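PDB 4JWO: phosphate binding protein from Planctomyces limnophilus, which probably binds phosphate as a PstS-family solute-binding protein in a system that transports phosphate across the cytoplasmic membrane. Local coordinates for residues A[137-142]-A[306-311]; A[229-234]-A[251-256]; A[100-105]-A[111-116]; A[156-161]-A[177-182]. All coordinates share one frame; numbering follows the deposited sequence. Where two conformers were deposited one is given.

Contact 1: A[137-142]-A[306-311]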
loop_
_atom_site.group_PDB
_atom_site.type_symbol
_atom_site.label_atom_id
_atom_site.label_comp_id
_atom_site.label_asym_id
_atom_site.label_seq_id
_atom_site.Cartn_x
_atom_site.Cartn_y
_atom_site.Cartn_z
ATOM N N PHE A 137 -1.370 -12.990 7.589
ATOM C CA PHE A 137 -2.406 -12.143 8.168
ATOM C C PHE A 137 -2.679 -10.928 7.299
ATOM O O PHE A 137 -1.787 -10.119 7.078
ATOM C CB PHE A 137 -1.975 -11.699 9.566
ATOM C CG PHE A 137 -1.848 -12.828 10.538
ATOM C CD1 PHE A 137 -2.981 -13.421 11.071
ATOM C CD2 PHE A 137 -0.600 -13.313 10.912
ATOM C CE1 PHE A 137 -2.882 -14.474 11.967
ATOM C CE2 PHE A 137 -0.491 -14.366 11.808
ATOM C CZ PHE A 137 -1.640 -14.946 12.341
ATOM N N GLN A 138 -3.911 -10.796 6.803
ATOM C CA GLN A 138 -4.305 -9.587 6.093
ATOM C C GLN A 138 -4.626 -8.507 7.123
ATOM O O GLN A 138 -5.463 -8.710 8.003
ATOM C CB GLN A 138 -5.527 -9.848 5.214
ATOM C CG GLN A 138 -5.907 -8.665 4.346
ATOM C CD GLN A 138 -7.090 -8.949 3.448
ATOM O OE1 GLN A 138 -7.341 -10.098 3.065
ATOM N NE2 GLN A 138 -7.823 -7.918 3.116
ATOM N N VAL A 139 -3.969 -7.359 7.022
ATOM C CA VAL A 139 -4.052 -6.374 8.104
ATOM C C VAL A 139 -4.648 -5.024 7.716
ATOM O O VAL A 139 -5.031 -4.247 8.584
ATOM C CB VAL A 139 -2.683 -6.164 8.787
ATOM C CG1 VAL A 139 -2.186 -7.479 9.367
ATOM C CG2 VAL A 139 -1.658 -5.594 7.803
ATOM N N ALA A 140 -4.728 -4.750 6.420
ATOM C CA ALA A 140 -5.214 -3.468 5.939
ATOM C C ALA A 140 -5.446 -3.554 4.453
ATOM O O ALA A 140 -5.038 -4.515 3.812
ATOM C CB ALA A 140 -4.186 -2.373 6.239
ATOM N N ILE A 141 -6.112 -2.544 3.913
ATOM C CA ILE A 141 -6.204 -2.372 2.476
ATOM C C ILE A 141 -5.584 -1.023 2.141
ATOM O O ILE A 141 -5.847 -0.027 2.815
ATOM C CB ILE A 141 -7.660 -2.445 1.997
ATOM C CG1 ILE A 141 -8.214 -3.854 2.200
ATOM C CG2 ILE A 141 -7.756 -2.071 0.531
ATOM C CD1 ILE A 141 -9.703 -3.974 1.849
ATOM N N ASP A 142 -4.742 -0.998 1.110
ATOM C CA ASP A 142 -4.052 0.221 0.693
ATOM C C ASP A 142 -4.661 0.662 -0.623
ATOM O O ASP A 142 -4.595 -0.071 -1.605
ATOM C CB ASP A 142 -2.557 -0.086 0.502
ATOM C CG ASP A 142 -1.725 1.150 0.142
ATOM O OD1 ASP A 142 -2.298 2.215 -0.122
ATOM O OD2 ASP A 142 -0.478 1.039 0.107
ATOM N N PHE A 306 -2.625 -7.876 19.048
ATOM C CA PHE A 306 -2.879 -6.436 19.093
ATOM C C PHE A 306 -3.128 -5.879 17.693
ATOM O O PHE A 306 -4.001 -5.035 17.483
ATOM C CB PHE A 306 -1.698 -5.717 19.749
ATOM C CG PHE A 306 -1.869 -4.228 19.844
ATOM C CD1 PHE A 306 -2.711 -3.674 20.793
ATOM C CD2 PHE A 306 -1.187 -3.383 18.987
ATOM C CE1 PHE A 306 -2.873 -2.301 20.886
ATOM C CE2 PHE A 306 -1.344 -2.007 19.074
ATOM C CZ PHE A 306 -2.188 -1.469 20.028
ATOM N N LEU A 307 -2.352 -6.373 16.737
ATOM C CA LEU A 307 -2.446 -5.954 15.346
ATOM C C LEU A 307 -3.836 -6.221 14.754
ATOM O O LEU A 307 -4.368 -5.408 13.996
ATOM C CB LEU A 307 -1.357 -6.674 14.543
ATOM C CG LEU A 307 -1.166 -6.404 13.056
ATOM C CD1 LEU A 307 -1.020 -4.921 12.818
ATOM C CD2 LEU A 307 0.062 -7.156 12.550
ATOM N N LEU A 308 -4.427 -7.353 15.124
ATOM C CA LEU A 308 -5.716 -7.774 14.577
ATOM C C LEU A 308 -6.903 -7.212 15.360
ATOM O O LEU A 308 -8.045 -7.294 14.918
ATOM C CB LEU A 308 -5.807 -9.308 14.559
ATOM C CG LEU A 308 -4.728 -10.076 13.792
ATOM C CD1 LEU A 308 -4.989 -11.575 13.844
ATOM C CD2 LEU A 308 -4.641 -9.594 12.352
ATOM N N SER A 309 -6.628 -6.652 16.530
ATOM C CA SER A 309 -7.681 -6.151 17.406
ATOM C C SER A 309 -8.298 -4.871 16.860
ATOM O O SER A 309 -7.818 -4.318 15.874
ATOM C CB SER A 309 -7.123 -5.883 18.801
ATOM O OG SER A 309 -6.172 -4.836 18.764
ATOM N N GLU A 310 -9.359 -4.406 17.515
ATOM C CA GLU A 310 -10.011 -3.157 17.135
ATOM C C GLU A 310 -9.041 -1.984 17.263
ATOM O O GLU A 310 -9.104 -1.025 16.495
ATOM C CB GLU A 310 -11.257 -2.919 17.992
ATOM C CG GLU A 310 -12.053 -1.675 17.614
ATOM C CD GLU A 310 -12.697 -1.772 16.238
ATOM O OE1 GLU A 310 -12.940 -2.900 15.756
ATOM O OE2 GLU A 310 -12.967 -0.711 15.634
ATOM N N LYS A 311 -8.142 -2.069 18.239
ATOM C CA LYS A 311 -7.102 -1.057 18.405
ATOM C C LYS A 311 -6.139 -1.075 17.226
ATOM O O LYS A 311 -5.643 -0.030 16.804
ATOM C CB LYS A 311 -6.331 -1.281 19.700
ATOM C CG LYS A 311 -7.116 -0.930 20.943
ATOM C CD LYS A 311 -6.283 -1.151 22.193
ATOM C CE LYS A 311 -7.032 -0.716 23.440
ATOM N NZ LYS A 311 -6.251 -1.018 24.670
HETATM O O HOH W 1 -5.360 -5.688 11.372
#

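Contact 2: A[229-234]-A[251-256]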
loop_
_atom_site.group_PDB
_atom_site.type_symbol
_atom_site.label_atom_id
_atom_site.label_comp_id
_atom_site.label_asym_id
_atom_site.label_seq_id
_atom_site.Cartn_x
_atom_site.Cartn_y
_atom_site.Cartn_z
ATOM N N GLN A 229 -3.788 20.766 -2.993
ATOM C CA GLN A 229 -3.905 22.168 -3.376
ATOM C C GLN A 229 -3.344 22.403 -4.776
ATOM O O GLN A 229 -3.866 23.211 -5.537
ATOM C CB GLN A 229 -3.196 23.074 -2.355
ATOM C CG GLN A 229 -3.448 24.552 -2.565
ATOM C CD GLN A 229 -4.900 24.922 -2.334
ATOM O OE1 GLN A 229 -5.548 24.407 -1.417
ATOM N NE2 GLN A 229 -5.422 25.810 -3.170
ATOM N N GLY A 230 -2.280 21.677 -5.114
ATOM C CA GLY A 230 -1.690 21.756 -6.437
ATOM C C GLY A 230 -2.676 21.365 -7.517
ATOM O O GLY A 230 -2.822 22.052 -8.531
ATOM N N VAL A 231 -3.364 20.248 -7.302
ATOM C CA VAL A 231 -4.380 19.803 -8.244
ATOM C C VAL A 231 -5.547 20.783 -8.318
ATOM O O VAL A 231 -6.039 21.092 -9.406
ATOM C CB VAL A 231 -4.860 18.381 -7.894
ATOM C CG1 VAL A 231 -6.029 17.970 -8.795
ATOM C CG2 VAL A 231 -3.685 17.415 -8.018
ATOM N N VAL A 232 -5.995 21.291 -7.170
ATOM C CA VAL A 232 -7.037 22.311 -7.147
ATOM C C VAL A 232 -6.682 23.555 -7.980
ATOM O O VAL A 232 -7.532 24.124 -8.666
ATOM C CB VAL A 232 -7.364 22.742 -5.688
ATOM C CG1 VAL A 232 -8.370 23.887 -5.660
ATOM C CG2 VAL A 232 -7.872 21.545 -4.888
ATOM N N ASP A 233 -5.408 23.940 -7.944
ATOM C CA ASP A 233 -4.952 25.197 -8.537
ATOM C C ASP A 233 -4.593 25.119 -10.025
ATOM O O ASP A 233 -4.402 26.147 -10.667
ATOM C CB ASP A 233 -3.730 25.721 -7.771
ATOM C CG ASP A 233 -4.092 26.354 -6.451
ATOM O OD1 ASP A 233 -5.265 26.740 -6.273
ATOM O OD2 ASP A 233 -3.190 26.478 -5.595
ATOM N N SER A 234 -4.500 23.914 -10.572
ATOM C CA SER A 234 -4.105 23.751 -11.970
ATOM C C SER A 234 -5.129 22.953 -12.761
ATOM O O SER A 234 -5.358 21.774 -12.489
ATOM C CB SER A 234 -2.741 23.072 -12.085
ATOM O OG SER A 234 -2.434 22.832 -13.446
ATOM N N SER A 251 -14.978 17.062 -2.648
ATOM C CA SER A 251 -15.718 18.153 -3.273
ATOM C C SER A 251 -14.833 19.085 -4.108
ATOM O O SER A 251 -15.342 19.931 -4.842
ATOM C CB SER A 251 -16.461 18.961 -2.210
ATOM O OG SER A 251 -15.552 19.778 -1.495
ATOM N N LYS A 252 -13.514 18.927 -3.998
ATOM C CA LYS A 252 -12.568 19.817 -4.675
ATOM C C LYS A 252 -11.696 19.103 -5.701
ATOM O O LYS A 252 -10.926 19.739 -6.418
ATOM C CB LYS A 252 -11.665 20.505 -3.646
ATOM C CG LYS A 252 -12.428 21.287 -2.587
ATOM C CD LYS A 252 -11.490 21.912 -1.560
ATOM C CE LYS A 252 -10.610 20.871 -0.901
ATOM N NZ LYS A 252 -9.205 20.980 -1.361
ATOM N N LEU A 253 -11.819 17.780 -5.752
ATOM C CA LEU A 253 -11.007 16.941 -6.625
ATOM C C LEU A 253 -11.894 16.014 -7.446
ATOM O O LEU A 253 -13.011 15.698 -7.048
ATOM C CB LEU A 253 -10.066 16.070 -5.788
ATOM C CG LEU A 253 -9.052 16.760 -4.877
ATOM C CD1 LEU A 253 -8.474 15.720 -3.916
ATOM C CD2 LEU A 253 -7.941 17.391 -5.713
ATOM N N LYS A 254 -11.382 15.553 -8.579
ATOM C CA LYS A 254 -12.076 14.537 -9.359
ATOM C C LYS A 254 -11.201 13.285 -9.384
ATOM O O LYS A 254 -10.062 13.325 -9.838
ATOM C CB LYS A 254 -12.353 15.062 -10.780
ATOM C CG LYS A 254 -12.971 14.031 -11.716
ATOM C CD LYS A 254 -13.351 14.662 -13.064
ATOM C CE LYS A 254 -14.489 15.652 -12.919
ATOM N NZ LYS A 254 -14.874 16.256 -14.235
ATOM N N ALA A 255 -11.717 12.169 -8.868
ATOM C CA ALA A 255 -10.956 10.932 -8.923
ATOM C C ALA A 255 -11.112 10.322 -10.307
ATOM O O ALA A 255 -12.230 10.177 -10.818
ATOM C CB ALA A 255 -11.414 9.941 -7.849
ATOM N N VAL A 256 -9.985 9.975 -10.910
ATOM C CA VAL A 256 -9.983 9.318 -12.211
ATOM C C VAL A 256 -10.444 7.872 -12.067
ATOM O O VAL A 256 -10.008 7.148 -11.166
ATOM C CB VAL A 256 -8.571 9.370 -12.831
ATOM C CG1 VAL A 256 -8.497 8.562 -14.122
ATOM C CG2 VAL A 256 -8.169 10.831 -13.071
HETATM O O HOH W 2 -6.740 22.278 -0.781
#

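Contact 3: A[100-105]-A[111-116]. With SO4 (sulfate ion), chain B.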
loop_
_atom_site.group_PDB
_atom_site.type_symbol
_atom_site.label_atom_id
_atom_site.label_comp_id
_atom_site.label_asym_id
_atom_site.label_seq_id
_atom_site.Cartn_x
_atom_site.Cartn_y
_atom_site.Cartn_z
ATOM N N GLY A 100 12.672 -8.371 -0.426
ATOM C CA GLY A 100 13.824 -8.305 0.454
ATOM C C GLY A 100 13.480 -8.848 1.825
ATOM O O GLY A 100 14.262 -9.569 2.429
ATOM N N GLY A 101 12.290 -8.504 2.314
ATOM C CA GLY A 101 11.823 -9.013 3.589
ATOM C C GLY A 101 11.613 -10.520 3.574
ATOM O O GLY A 101 11.954 -11.213 4.526
ATOM N N PHE A 102 11.026 -11.028 2.497
ATOM C CA PHE A 102 10.848 -12.469 2.367
ATOM C C PHE A 102 12.192 -13.196 2.278
ATOM O O PHE A 102 12.315 -14.340 2.725
ATOM C CB PHE A 102 9.977 -12.813 1.152
ATOM C CG PHE A 102 8.495 -12.806 1.433
ATOM C CD1 PHE A 102 7.952 -13.616 2.422
ATOM C CD2 PHE A 102 7.645 -12.019 0.679
ATOM C CE1 PHE A 102 6.575 -13.617 2.662
ATOM C CE2 PHE A 102 6.268 -12.018 0.916
ATOM C CZ PHE A 102 5.743 -12.818 1.908
ATOM N N LYS A 103 13.197 -12.539 1.697
ATOM C CA LYS A 103 14.530 -13.134 1.567
ATOM C C LYS A 103 15.157 -13.350 2.937
ATOM O O LYS A 103 15.807 -14.363 3.180
ATOM C CB LYS A 103 15.449 -12.253 0.708
ATOM C CG LYS A 103 15.250 -12.381 -0.806
ATOM C CD LYS A 103 16.110 -11.370 -1.571
ATOM C CE LYS A 103 16.078 -11.617 -3.079
ATOM N NZ LYS A 103 16.935 -10.637 -3.822
ATOM N N LYS A 104 14.972 -12.379 3.825
ATOM C CA LYS A 104 15.453 -12.495 5.194
ATOM C C LYS A 104 14.583 -13.446 6.000
ATOM O O LYS A 104 15.053 -14.107 6.919
ATOM C CB LYS A 104 15.503 -11.123 5.870
ATOM C CG LYS A 104 16.426 -10.124 5.192
ATOM C CD LYS A 104 16.988 -9.131 6.202
ATOM C CE LYS A 104 17.819 -8.050 5.531
ATOM N NZ LYS A 104 18.437 -7.125 6.527
ATOM N N PHE A 105 13.304 -13.495 5.650
ATOM C CA PHE A 105 12.348 -14.404 6.264
ATOM C C PHE A 105 12.767 -15.838 5.986
ATOM O O PHE A 105 12.813 -16.668 6.887
ATOM C CB PHE A 105 10.968 -14.140 5.663
ATOM C CG PHE A 105 9.826 -14.787 6.406
ATOM C CD1 PHE A 105 9.440 -14.329 7.656
ATOM C CD2 PHE A 105 9.110 -15.826 5.830
ATOM C CE1 PHE A 105 8.365 -14.905 8.326
ATOM C CE2 PHE A 105 8.033 -16.409 6.494
ATOM C CZ PHE A 105 7.660 -15.946 7.744
ATOM N N ASP A 111 11.651 -12.126 12.403
ATOM C CA ASP A 111 10.507 -12.815 13.014
ATOM C C ASP A 111 9.201 -12.573 12.270
ATOM O O ASP A 111 8.341 -13.450 12.193
ATOM C CB ASP A 111 10.319 -12.347 14.455
ATOM C CG ASP A 111 11.536 -12.599 15.307
ATOM O OD1 ASP A 111 12.176 -13.652 15.125
ATOM O OD2 ASP A 111 11.853 -11.735 16.151
ATOM N N VAL A 112 9.057 -11.364 11.744
ATOM C CA VAL A 112 7.817 -10.914 11.120
ATOM C C VAL A 112 8.149 -10.141 9.858
ATOM O O VAL A 112 9.066 -9.327 9.860
ATOM C CB VAL A 112 7.039 -9.971 12.070
ATOM C CG1 VAL A 112 5.863 -9.327 11.356
ATOM C CG2 VAL A 112 6.564 -10.721 13.300
ATOM N N THR A 113 7.418 -10.383 8.775
ATOM C CA THR A 113 7.660 -9.606 7.567
ATOM C C THR A 113 6.366 -9.051 6.961
ATOM O O THR A 113 5.339 -9.735 6.913
ATOM C CB THR A 113 8.515 -10.393 6.541
ATOM O OG1 THR A 113 9.018 -9.495 5.544
ATOM C CG2 THR A 113 7.714 -11.512 5.891
ATOM N N GLY A 114 6.428 -7.794 6.538
ATOM C CA GLY A 114 5.287 -7.103 5.947
ATOM C C GLY A 114 5.355 -7.216 4.438
ATOM O O GLY A 114 6.425 -7.048 3.854
ATOM N N ALA A 115 4.227 -7.513 3.800
ATOM C CA ALA A 115 4.221 -7.757 2.364
ATOM C C ALA A 115 3.119 -6.964 1.693
ATOM O O ALA A 115 1.999 -6.905 2.200
ATOM C CB ALA A 115 4.033 -9.234 2.087
ATOM N N SER A 116 3.439 -6.358 0.554
ATOM C CA SER A 116 2.419 -5.620 -0.185
ATOM C C SER A 116 1.760 -6.523 -1.220
ATOM O O SER A 116 0.939 -6.080 -2.010
ATOM C CB SER A 116 3.016 -4.395 -0.860
ATOM O OG SER A 116 3.938 -4.781 -1.854
HETATM S S SO4 B . 7.389 -3.199 -1.701
HETATM O O1 SO4 B . 6.992 -2.126 -2.605
HETATM O O2 SO4 B . 6.226 -3.914 -1.194
HETATM O O3 SO4 B . 8.219 -4.134 -2.442
HETATM O O4 SO4 B . 8.119 -2.612 -0.571
#

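Contact 4: A[156-161]-A[177-182]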
loop_
_atom_site.group_PDB
_atom_site.type_symbol
_atom_site.label_atom_id
_atom_site.label_comp_id
_atom_site.label_asym_id
_atom_site.label_seq_id
_atom_site.Cartn_x
_atom_site.Cartn_y
_atom_site.Cartn_z
ATOM N N GLU A 156 -11.603 11.601 -17.551
ATOM C CA GLU A 156 -12.361 11.042 -16.427
ATOM C C GLU A 156 -12.130 9.552 -16.207
ATOM O O GLU A 156 -12.301 9.043 -15.096
ATOM C CB GLU A 156 -13.851 11.362 -16.557
ATOM C CG GLU A 156 -14.106 12.855 -16.449
ATOM C CD GLU A 156 -15.572 13.189 -16.408
ATOM O OE1 GLU A 156 -16.387 12.265 -16.610
ATOM O OE2 GLU A 156 -15.909 14.375 -16.170
ATOM N N CYS A 157 -11.759 8.855 -17.279
ATOM C CA CYS A 157 -11.366 7.450 -17.202
ATOM C C CYS A 157 -10.040 7.290 -17.927
ATOM O O CYS A 157 -9.880 7.777 -19.045
ATOM C CB CYS A 157 -12.412 6.547 -17.852
ATOM S SG CYS A 157 -11.871 4.804 -17.733
HETATM N N MSE A 158 -9.071 6.639 -17.281
HETATM C CA MSE A 158 -7.761 6.440 -17.894
HETATM C C MSE A 158 -7.333 5.005 -17.707
HETATM O O MSE A 158 -7.786 4.343 -16.782
HETATM C CB MSE A 158 -6.717 7.371 -17.271
HETATM C CG MSE A 158 -7.059 8.843 -17.460
HETATM SE SE MSE A 158 -5.772 10.032 -16.674
HETATM C CE MSE A 158 -4.269 9.655 -17.847
ATOM N N THR A 159 -6.449 4.541 -18.580
ATOM C CA THR A 159 -5.929 3.185 -18.476
ATOM C C THR A 159 -4.619 3.190 -17.712
ATOM O O THR A 159 -3.942 4.218 -17.634
ATOM C CB THR A 159 -5.689 2.556 -19.864
ATOM O OG1 THR A 159 -4.649 3.271 -20.534
ATOM C CG2 THR A 159 -6.954 2.613 -20.695
ATOM N N VAL A 160 -4.256 2.034 -17.169
ATOM C CA VAL A 160 -2.934 1.871 -16.586
ATOM C C VAL A 160 -1.867 2.159 -17.637
ATOM O O VAL A 160 -0.876 2.823 -17.346
ATOM C CB VAL A 160 -2.759 0.465 -15.987
ATOM C CG1 VAL A 160 -1.290 0.183 -15.667
ATOM C CG2 VAL A 160 -3.615 0.335 -14.746
ATOM N N ALA A 161 -2.104 1.706 -18.867
ATOM C CA ALA A 161 -1.168 1.963 -19.954
ATOM C C ALA A 161 -0.972 3.464 -20.178
ATOM O O ALA A 161 0.151 3.912 -20.412
ATOM C CB ALA A 161 -1.617 1.278 -21.232
ATOM N N SER A 177 -2.507 15.898 -25.104
ATOM C CA SER A 177 -2.710 15.440 -26.484
ATOM C C SER A 177 -1.793 14.272 -26.824
ATOM O O SER A 177 -2.022 13.539 -27.794
ATOM C CB SER A 177 -2.442 16.584 -27.466
ATOM O OG SER A 177 -1.144 17.116 -27.243
ATOM N N GLU A 178 -0.734 14.130 -26.040
ATOM C CA GLU A 178 0.252 13.086 -26.262
ATOM C C GLU A 178 -0.139 11.784 -25.570
ATOM O O GLU A 178 0.458 10.740 -25.830
ATOM C CB GLU A 178 1.637 13.551 -25.774
ATOM C CG GLU A 178 2.246 14.641 -26.642
ATOM C CD GLU A 178 3.464 15.302 -26.017
ATOM O OE1 GLU A 178 3.566 15.309 -24.777
ATOM O OE2 GLU A 178 4.318 15.823 -26.767
ATOM N N VAL A 179 -1.138 11.842 -24.691
ATOM C CA VAL A 179 -1.577 10.656 -23.957
ATOM C C VAL A 179 -2.635 9.885 -24.735
ATOM O O VAL A 179 -2.545 8.675 -24.894
ATOM C CB VAL A 179 -2.118 11.017 -22.564
ATOM C CG1 VAL A 179 -2.463 9.742 -21.780
ATOM C CG2 VAL A 179 -1.089 11.840 -21.811
ATOM N N ARG A 180 -3.636 10.597 -25.228
ATOM C CA ARG A 180 -4.690 9.986 -26.028
ATOM C C ARG A 180 -5.065 10.918 -27.165
ATOM O O ARG A 180 -5.152 12.133 -26.973
ATOM C CB ARG A 180 -5.932 9.691 -25.177
ATOM C CG ARG A 180 -7.032 8.932 -25.934
ATOM C CD ARG A 180 -8.276 8.786 -25.086
ATOM N NE ARG A 180 -8.010 8.052 -23.852
ATOM C CZ ARG A 180 -8.947 7.612 -23.025
ATOM N NH1 ARG A 180 -10.224 7.802 -23.320
ATOM N NH2 ARG A 180 -8.603 6.967 -21.914
ATOM N N GLU A 181 -5.283 10.330 -28.341
ATOM C CA GLU A 181 -5.664 11.048 -29.550
ATOM C C GLU A 181 -6.798 12.014 -29.274
ATOM O O GLU A 181 -7.843 11.622 -28.754
ATOM C CB GLU A 181 -6.127 10.058 -30.629
ATOM C CG GLU A 181 -6.561 10.718 -31.923
ATOM C CD GLU A 181 -5.387 11.204 -32.745
ATOM O OE1 GLU A 181 -4.270 10.672 -32.558
ATOM O OE2 GLU A 181 -5.578 12.116 -33.576
ATOM N N GLY A 182 -6.586 13.283 -29.606
ATOM C CA GLY A 182 -7.650 14.263 -29.553
ATOM C C GLY A 182 -7.738 15.071 -28.273
ATOM O O GLY A 182 -8.396 16.099 -28.249
#

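Contact 1: A[137-142]-A[306-311]
The ring of Phe137, the one flat group in the contact, meets Leu308 obliquely. Methyl CD1 of Leu308 lies 3.9 Å from CD1 of the ring, with CE1 of Phe137 almost as near, and the two side chains cross at about a right angle. On Leu308 a CG anti to the carbonyl carbon (chi1 -57°) carries both methyls in toward the strand. Two residues along, Val139 brings its CG1 up to both neighbouring leucines. That methyl sits 3.9 Å from CD2 of Leu307 and, more loosely, 4.4 Å from CD2 of Leu308. CG of Leu307 stands opposite the backbone N (chi1 -178°), which brings its branched end to the valine. The apolar patch is buried, and one water spans its polar margin: it donates to Val139 O at 3.2 Å and to Leu307 O at 2.8 Å. Phe306 O is held by Ser309, whose N and OG both reach it from the same face of the carbonyl plane as the chain leaves one helix and enters the next. The contact thus packs the C-terminal turn of helix 298-308 on the long strand 134-148 of the periplasmic binding protein fold, with Met332 and Leu336 of helix 326-340 touching Leu308 and Phe137, and Val78 of helix 72-85 beside Leu307.

Contact 2: A[229-234]-A[251-256]
Val231 and Leu253 form the buried heart of this helix-on-sheet packing, which joins helix 224-233 to the lead-in of strand 254-259 in a periplasmic binding protein fold. CD2 of Leu253 comes to 3.7 Å from CG1 of Val231, and the two side chains cross at about a right angle. The same methyl lies 4.2 Å from CG2 of Val232, so one leucine branch bears on two successive valines of the helix. On Val232 CG1 is anti to the backbone N (chi1 175°), which puts CG2 anti to the carbonyl carbon, and this methyl also meets Lys252. There the long side chain doubles back: bends at chi3 and chi4 lead NZ to 3.8 Å from Val232 CG2, an ammonium passing close to a methyl at the more open side of the contact. A water accepts from Lys252 NZ at 2.8 Å and donates to Gln229 OE1, tying the lysine to the preceding turn of the helix. The amide of Gln229 is in turn steadied by weak bonds from NE2 to both carboxylate oxygens of Asp233, one helical turn on. Further out, Val228 of the same helix touches Lys252 and Leu253, Phe246 of helix 243-247 borders Leu253, and Val147 and Phe191 of the sheet lie against Val231. Near the end of the helix, the backbone oxygen of Val231 accepts a hydrogen bond from Asn149 ND2.

Contact 3: A[100-105]-A[111-116]
Gly101 lets Thr113 come right up against the helix backbone: OG1 of Thr113 is 3.4 Å from Gly101 C, and a beta carbon on the glycine would clash with that oxygen. The site lies in a beta-alpha-beta crossover, in which helix 98-106 packs on strand 112-115 with strand 61-67 between this strand and strand 89-93. Helix and strand run nearly antiparallel, at 155°, their axes 8.0 Å apart. Thr113 is the centre of the packing. OG1 stands anti to the backbone N (chi1 -165°), leaving CG2 between that N and the carbonyl carbon, over one face of the Phe105 ring. CG2 of Thr113 is 4.2 Å from the Phe105 centroid and 28° off the ring normal, a CH-pi contact, while Asp111 O lies near the plane of that ring at its edge. The same methyl meets CE1 of Phe102 obliquely at 4.0 Å, and farther round that ring CE2 of Phe102 reaches CB of Ala115 at 3.8 Å. Tyr289 makes an edge-to-face ring contact with Phe102. Replacing Phe102 by an alanine would probably leave a gap beside CB of Ala115, bare one side of the Thr113 methyl and deprive Tyr289 of its ring partner. Just past the strand, Ser116 reaches a bound sulfate, probably from the crystallisation liquor and consistent with a phosphate site: its OG donates to sulfate O2, and Ser68 OG and Ser69 N also bond the ion. Thr98 OG1, also bonded to the sulfate, takes a hydrogen bond from Ser116 N.

Contact 4: A[156-161]-A[177-182]
Cys157 and Arg180 meet across well-separated backbones, the closest CA pair being Met158 and Arg180 at 9.4 Å, so the gap between the short strand 157-159 and the loop 177-182 is bridged by Arg180 reaching a strand carbonyl and by Met158 meeting Val179. Arg180 supplies most of the reach. Its CG lies opposite the backbone N (chi1 -175°) and the chain runs extended until a bend at chi3, -60°, which turns the guanidinium to the strand. NH2 of Arg180 donates to Cys157 O at 3.2 Å, a weak bond with an N-H...O angle of only 123°, and the oxygen lies oblique to the guanidinium. NH2 also passes 4.1 Å from CA of Met158. The firmer partner of this charge is Glu162 on helix 160-167, whose OE2 makes a salt bridge with Arg180 NE. Alongside runs an apolar contact: Met158, a selenomethionine here, runs straight to SE and then bends at its last torsion, placing CE 4.3 Å from CG1 of Val179. Both residues also touch Ile166 of helix 160-167. Thr159 is the N-cap of that helix, its OG1 bonded to Glu162 N, while Cys157, two residues earlier, is tied by its disulfide to Cys266. Since Arg180 is held by charge on the helix and only lightly by the strand carbonyl, the contact probably depends less on its single crossing bond than on helix 160-167, which both segments touch.

In the fold
Contacts 1 and 3 are fully buried, while contacts 2 and 4 are partly open and farther from the chain's centre. All four reach the same mixed sheet. Contacts 1 and 3, about 17 Å apart between centres, belong to one lobe; contacts 2 and 4, about 18 Å apart, belong to the other, across the chain's centre from contact 3. The inner pair relies on aliphatic and aromatic packing, with contact 3 leading to the sulfate. The outer pair adds lysine and arginine at its margins. These two touch directly through neighbouring strands 254-259 and 157-159: Lys254 NZ makes a 2.9 Å salt bridge with Glu156 OE2, and Val256 packs on Met158.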